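Local coordinates for uncharacterized protein (Borrelia turicatae, PDB 5VJ4) that is of unknown function but is a putative surface lipoprotein, differentially regulated in the tick-mammal transmission cycle of relapsing fever spirochetes, and possibly binds lipid, at residues N267-S272 with G328-F333; K289-E294 with Y351-K356. All blocks are in the same frame, centred on the assembly; numbering follows the deposited sequence.

Contact 1 (N267-S272 with G328-F333); sequences NNVLNS and GTFKGF
Val269 points toward helix 308-334 and meets both Phe330 and Phe333 in a nearly perpendicular helix-helix packing: the axes of the short segments 267-272 and 328-333 cross at 80° and come within 10.2 Å of each other, inside an all-helical fold. The two rings receive the valine differently. Phe333 turns a face to it, with Val269 CB lying 4.0 Å from the ring centroid in a CH-pi contact displaced from the centre toward the rim. Phe333 swings its ring away from its own backbone N (chi1 -168°), which carries it alongside Val269; the two side chains run past each other in opposite directions. Phe330 instead presents its edge: Val269 CG2 comes to it near the ring plane, though the exact spacing in the model is doubtful. The same edge takes Leu270, whose CD2 is 4.0 Å from Phe330 CE1. Phe266 meets Phe330 ring to ring, and Tyr276 of the second subunit packs on Phe333, so this buried corner also borders the dimer interface. Beyond Val269, Ser272 CB is 4.0 Å from Phe333 CZ, while its hydroxyl turns back to its own helix: Ser272 OG donates to Asn268 O at 2.6 Å, from above the carbonyl plane, and Ser272 N donates to that same oxygen.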
loop_
_atom_site.group_PDB
_atom_site.type_symbol
_atom_site.label_atom_id
_atom_site.label_comp_id
_atom_site.label_asym_id
_atom_site.label_seq_id
_atom_site.Cartn_x
_atom_site.Cartn_y
_atom_site.Cartn_z
ATOM N N ASN A 267 2.385 15.802 -2.194
ATOM C CA ASN A 267 1.325 15.598 -1.239
ATOM C C ASN A 267 0.197 14.686 -1.699
ATOM O O ASN A 267 -0.403 14.008 -0.858
ATOM C CB ASN A 267 0.804 16.914 -0.717
ATOM C CG ASN A 267 1.765 17.569 0.257
ATOM O OD1 ASN A 267 1.642 18.745 0.566
ATOM N ND2 ASN A 267 2.727 16.802 0.756
ATOM N N ASN A 268 -0.067 14.638 -3.014
ATOM C CA ASN A 268 -1.129 13.780 -3.480
ATOM C C ASN A 268 -0.817 12.299 -3.316
ATOM O O ASN A 268 -1.696 11.512 -2.925
ATOM C CB ASN A 268 -1.618 14.074 -4.898
ATOM C CG ASN A 268 -2.857 13.214 -5.260
ATOM O OD1 ASN A 268 -3.139 12.919 -6.425
ATOM N ND2 ASN A 268 -3.587 12.775 -4.231
ATOM N N VAL A 269 0.423 11.910 -3.580
ATOM C CA VAL A 269 0.756 10.488 -3.370
ATOM C C VAL A 269 0.659 10.115 -1.903
ATOM O O VAL A 269 0.157 9.033 -1.576
ATOM C CB VAL A 269 2.069 10.007 -4.009
ATOM C CG1 VAL A 269 2.023 10.226 -5.494
ATOM C CG2 VAL A 269 3.173 10.861 -3.552
ATOM N N LEU A 270 1.060 11.029 -1.022
ATOM C CA LEU A 270 0.917 10.758 0.397
ATOM C C LEU A 270 -0.533 10.488 0.744
ATOM O O LEU A 270 -0.835 9.523 1.411
ATOM C CB LEU A 270 1.430 11.905 1.224
ATOM C CG LEU A 270 2.892 12.321 1.110
ATOM C CD1 LEU A 270 3.274 13.207 2.283
ATOM C CD2 LEU A 270 3.858 11.165 1.046
ATOM N N ASN A 271 -1.421 11.339 0.248
ATOM C CA ASN A 271 -2.818 11.163 0.522
ATOM C C ASN A 271 -3.427 9.943 -0.108
ATOM O O ASN A 271 -4.356 9.353 0.448
ATOM C CB ASN A 271 -3.628 12.416 0.246
ATOM C CG ASN A 271 -3.806 13.260 1.522
ATOM O OD1 ASN A 271 -4.816 13.131 2.214
ATOM N ND2 ASN A 271 -2.795 14.076 1.872
ATOM N N SER A 272 -2.892 9.523 -1.243
ATOM C CA SER A 272 -3.508 8.376 -1.904
ATOM C C SER A 272 -3.164 7.118 -1.113
ATOM O O SER A 272 -4.005 6.235 -0.841
ATOM C CB SER A 272 -3.017 8.256 -3.333
ATOM O OG SER A 272 -2.948 9.524 -3.945
ATOM N N GLY A 328 12.326 8.617 -8.162
ATOM C CA GLY A 328 11.718 7.680 -9.126
ATOM C C GLY A 328 10.384 7.085 -8.668
ATOM O O GLY A 328 9.461 6.905 -9.467
ATOM N N THR A 329 10.269 6.773 -7.380
ATOM C CA THR A 329 9.079 6.099 -6.936
ATOM C C THR A 329 7.927 7.108 -6.875
ATOM O O THR A 329 6.789 6.781 -7.210
ATOM C CB THR A 329 9.302 5.277 -5.635
ATOM O OG1 THR A 329 8.255 4.311 -5.489
ATOM C CG2 THR A 329 9.326 6.147 -4.392
ATOM N N PHE A 330 8.222 8.337 -6.493
ATOM C CA PHE A 330 7.164 9.344 -6.468
ATOM C C PHE A 330 6.703 9.744 -7.870
ATOM O O PHE A 330 5.506 9.837 -8.127
ATOM C CB PHE A 330 7.601 10.568 -5.694
ATOM C CG PHE A 330 7.397 10.432 -4.246
ATOM C CD1 PHE A 330 6.163 10.663 -3.710
ATOM C CD2 PHE A 330 8.430 10.019 -3.410
ATOM C CE1 PHE A 330 5.926 10.494 -2.357
ATOM C CE2 PHE A 330 8.218 9.873 -2.058
ATOM C CZ PHE A 330 6.948 10.116 -1.532
ATOM N N LYS A 331 7.660 9.972 -8.768
ATOM C CA LYS A 331 7.343 10.333 -10.131
ATOM C C LYS A 331 6.483 9.225 -10.770
ATOM O O LYS A 331 5.370 9.469 -11.252
ATOM C CB LYS A 331 8.613 10.626 -10.947
ATOM C CG LYS A 331 8.366 10.565 -12.455
ATOM C CD LYS A 331 9.448 11.163 -13.343
ATOM C CE LYS A 331 8.842 11.572 -14.682
ATOM N NZ LYS A 331 9.776 11.440 -15.836
ATOM N N GLY A 332 6.994 8.009 -10.743
ATOM C CA GLY A 332 6.270 6.889 -11.287
ATOM C C GLY A 332 4.885 6.767 -10.685
ATOM O O GLY A 332 3.960 6.271 -11.334
ATOM N N PHE A 333 4.723 7.231 -9.451
ATOM C CA PHE A 333 3.425 7.115 -8.836
ATOM C C PHE A 333 2.470 8.104 -9.493
ATOM O O PHE A 333 1.446 7.699 -10.016
ATOM C CB PHE A 333 3.521 7.358 -7.355
ATOM C CG PHE A 333 2.292 6.983 -6.603
ATOM C CD1 PHE A 333 1.121 7.728 -6.714
ATOM C CD2 PHE A 333 2.308 5.887 -5.746
ATOM C CE1 PHE A 333 -0.014 7.385 -5.998
ATOM C CE2 PHE A 333 1.173 5.526 -5.029
ATOM C CZ PHE A 333 0.005 6.273 -5.156
#

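Contact 2 (K289-E294 with Y351-K356); sequences KIEHDE and YFIILK
Phe352 lays its ring against the backbone and side chain of His292. Its CB meets Glu291 CB at 3.8 Å, and CG lies 3.7 Å from His292 CA. Beyond that the ring spreads beneath His292 CB, which stands over its centre, 3.7 Å from the centroid and 3° off the normal, a well-centred CH-pi contact. At the far end CE1 and CZ reach the imidazole; His292 CD2 is 3.4 Å from Phe352 CE1. The rings form an offset edge-to-face pair with planes at 88°. Another part of the imidazole edge is engaged as well: His292 ND1 donates to Asp293 OD1 at 2.9 Å, almost straight and in the ring plane, which fixes the ring's rotation. On the outer side, Glu291 bends at chi2 and lays its carboxylate across Ile353 CG1. Lys356, bent at chi3 and chi4, packs its CD against Glu294 CB at 3.6 Å; its NZ stays beyond salt-bridge distance of Glu291. Leu315 of helix 308-334 packs against both His292 and Phe352. The axes run nearly parallel, 18° apart, as expected for the first and third helices of an up-down-up three-helix bundle.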
loop_
_atom_site.group_PDB
_atom_site.type_symbol
_atom_site.label_atom_id
_atom_site.label_comp_id
_atom_site.label_asym_id
_atom_site.label_seq_id
_atom_site.Cartn_x
_atom_site.Cartn_y
_atom_site.Cartn_z
ATOM N N LYS A 289 19.009 6.934 6.870
ATOM C CA LYS A 289 19.654 8.174 7.178
ATOM C C LYS A 289 20.580 7.946 8.348
ATOM O O LYS A 289 21.714 8.391 8.296
ATOM C CB LYS A 289 18.626 9.233 7.501
ATOM C CG LYS A 289 19.150 10.363 8.375
ATOM C CD LYS A 289 18.132 11.491 8.530
ATOM C CE LYS A 289 18.807 12.858 8.413
ATOM N NZ LYS A 289 18.850 13.651 9.666
ATOM N N ILE A 290 20.114 7.246 9.384
ATOM C CA ILE A 290 20.955 7.041 10.573
ATOM C C ILE A 290 22.164 6.188 10.259
ATOM O O ILE A 290 23.258 6.519 10.685
ATOM C CB ILE A 290 20.182 6.541 11.787
ATOM C CG1 ILE A 290 19.285 7.687 12.259
ATOM C CG2 ILE A 290 21.113 6.283 12.935
ATOM C CD1 ILE A 290 18.284 7.361 13.348
ATOM N N GLU A 291 21.982 5.145 9.466
ATOM C CA GLU A 291 23.104 4.289 9.127
ATOM C C GLU A 291 24.130 4.974 8.273
ATOM O O GLU A 291 25.320 4.756 8.450
ATOM C CB GLU A 291 22.670 2.962 8.487
ATOM C CG GLU A 291 22.063 2.003 9.498
ATOM C CD GLU A 291 22.842 1.957 10.803
ATOM O OE1 GLU A 291 24.094 1.903 10.737
ATOM O OE2 GLU A 291 22.201 1.987 11.885
ATOM N N HIS A 292 23.670 5.807 7.355
ATOM C CA HIS A 292 24.567 6.539 6.472
ATOM C C HIS A 292 25.474 7.450 7.307
ATOM O O HIS A 292 26.671 7.531 7.076
ATOM C CB HIS A 292 23.735 7.333 5.483
ATOM C CG HIS A 292 24.479 8.432 4.800
ATOM N ND1 HIS A 292 24.642 9.693 5.355
ATOM C CD2 HIS A 292 25.071 8.474 3.581
ATOM C CE1 HIS A 292 25.334 10.447 4.518
ATOM N NE2 HIS A 292 25.598 9.735 3.432
ATOM N N ASP A 293 24.904 8.118 8.292
ATOM C CA ASP A 293 25.712 8.978 9.145
ATOM C C ASP A 293 26.740 8.220 9.914
ATOM O O ASP A 293 27.855 8.682 10.034
ATOM C CB ASP A 293 24.840 9.803 10.068
ATOM C CG ASP A 293 23.905 10.707 9.286
ATOM O OD1 ASP A 293 23.838 10.568 8.031
ATOM O OD2 ASP A 293 23.242 11.552 9.915
ATOM N N GLU A 294 26.382 7.044 10.424
ATOM C CA GLU A 294 27.359 6.191 11.095
ATOM C C GLU A 294 28.512 5.883 10.164
ATOM O O GLU A 294 29.672 5.972 10.570
ATOM C CB GLU A 294 26.730 4.887 11.584
ATOM C CG GLU A 294 25.627 5.023 12.618
ATOM C CD GLU A 294 26.065 5.694 13.905
ATOM O OE1 GLU A 294 27.282 5.717 14.200
ATOM O OE2 GLU A 294 25.174 6.185 14.637
ATOM N N TYR A 351 23.514 -1.873 3.052
ATOM C CA TYR A 351 24.685 -1.347 2.344
ATOM C C TYR A 351 25.489 -0.395 3.225
ATOM O O TYR A 351 26.707 -0.539 3.331
ATOM C CB TYR A 351 24.297 -0.719 1.013
ATOM C CG TYR A 351 23.941 -1.722 -0.077
ATOM C CD1 TYR A 351 23.740 -3.085 0.206
ATOM C CD2 TYR A 351 23.771 -1.299 -1.397
ATOM C CE1 TYR A 351 23.399 -3.985 -0.799
ATOM C CE2 TYR A 351 23.431 -2.192 -2.413
ATOM C CZ TYR A 351 23.245 -3.531 -2.112
ATOM O OH TYR A 351 22.917 -4.415 -3.115
ATOM N N PHE A 352 24.807 0.511 3.915
ATOM C CA PHE A 352 25.496 1.444 4.800
ATOM C C PHE A 352 26.117 0.789 6.017
ATOM O O PHE A 352 27.130 1.276 6.524
ATOM C CB PHE A 352 24.591 2.609 5.240
ATOM C CG PHE A 352 24.348 3.607 4.164
ATOM C CD1 PHE A 352 25.403 4.300 3.597
ATOM C CD2 PHE A 352 23.063 3.851 3.696
ATOM C CE1 PHE A 352 25.182 5.224 2.588
ATOM C CE2 PHE A 352 22.837 4.766 2.682
ATOM C CZ PHE A 352 23.895 5.456 2.133
ATOM N N ILE A 353 25.496 -0.277 6.506
ATOM C CA ILE A 353 25.992 -0.954 7.704
ATOM C C ILE A 353 27.283 -1.696 7.345
ATOM O O ILE A 353 28.310 -1.530 8.013
ATOM C CB ILE A 353 24.927 -1.882 8.323
ATOM C CG1 ILE A 353 23.908 -1.033 9.067
ATOM C CG2 ILE A 353 25.543 -2.850 9.320
ATOM C CD1 ILE A 353 22.667 -1.775 9.532
ATOM N N ILE A 354 27.224 -2.481 6.271
ATOM C CA ILE A 354 28.411 -3.119 5.724
ATOM C C ILE A 354 29.506 -2.086 5.523
ATOM O O ILE A 354 30.615 -2.261 6.020
ATOM C CB ILE A 354 28.080 -3.852 4.417
ATOM C CG1 ILE A 354 27.311 -5.142 4.737
ATOM C CG2 ILE A 354 29.330 -4.108 3.592
ATOM C CD1 ILE A 354 26.365 -5.586 3.629
ATOM N N LEU A 355 29.167 -0.993 4.846
ATOM C CA LEU A 355 30.125 0.062 4.617
ATOM C C LEU A 355 30.735 0.593 5.921
ATOM O O LEU A 355 31.916 0.878 5.970
ATOM C CB LEU A 355 29.502 1.198 3.828
ATOM C CG LEU A 355 30.540 2.239 3.395
ATOM C CD1 LEU A 355 31.368 1.746 2.214
ATOM C CD2 LEU A 355 29.899 3.586 3.112
ATOM N N LYS A 356 29.940 0.720 6.972
ATOM C CA LYS A 356 30.491 1.166 8.245
ATOM C C LYS A 356 31.505 0.165 8.776
ATOM O O LYS A 356 32.583 0.561 9.222
ATOM C CB LYS A 356 29.398 1.432 9.296
ATOM C CG LYS A 356 29.995 1.643 10.683
ATOM C CD LYS A 356 29.081 2.184 11.766
ATOM C CE LYS A 356 27.823 1.365 12.019
ATOM N NZ LYS A 356 28.023 -0.103 11.946
#

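Helix 263-301 takes part in both contacts: in contact 1 its beginning meets the end of helix 308-334, and farther along it meets helix 345-365 in contact 2; the two sites do not touch, their centres lying 26 Å apart. Contact 1 is a steep, wholly buried crossing joined mainly by aliphatic and phenylalanine groups, with one serine CB and the second subunit nearby. Contact 2 is a nearly parallel surface pairing: one aromatic side, with Phe352 buried and His292 partly exposed, backs onto helix 308-334, while charged side chains lend mostly methylene groups to the outer side. Neither has a hydrogen bond between its segments. Their segments alternate along the chain, and together the contacts join helix 263-301 to each of the two helices that follow it.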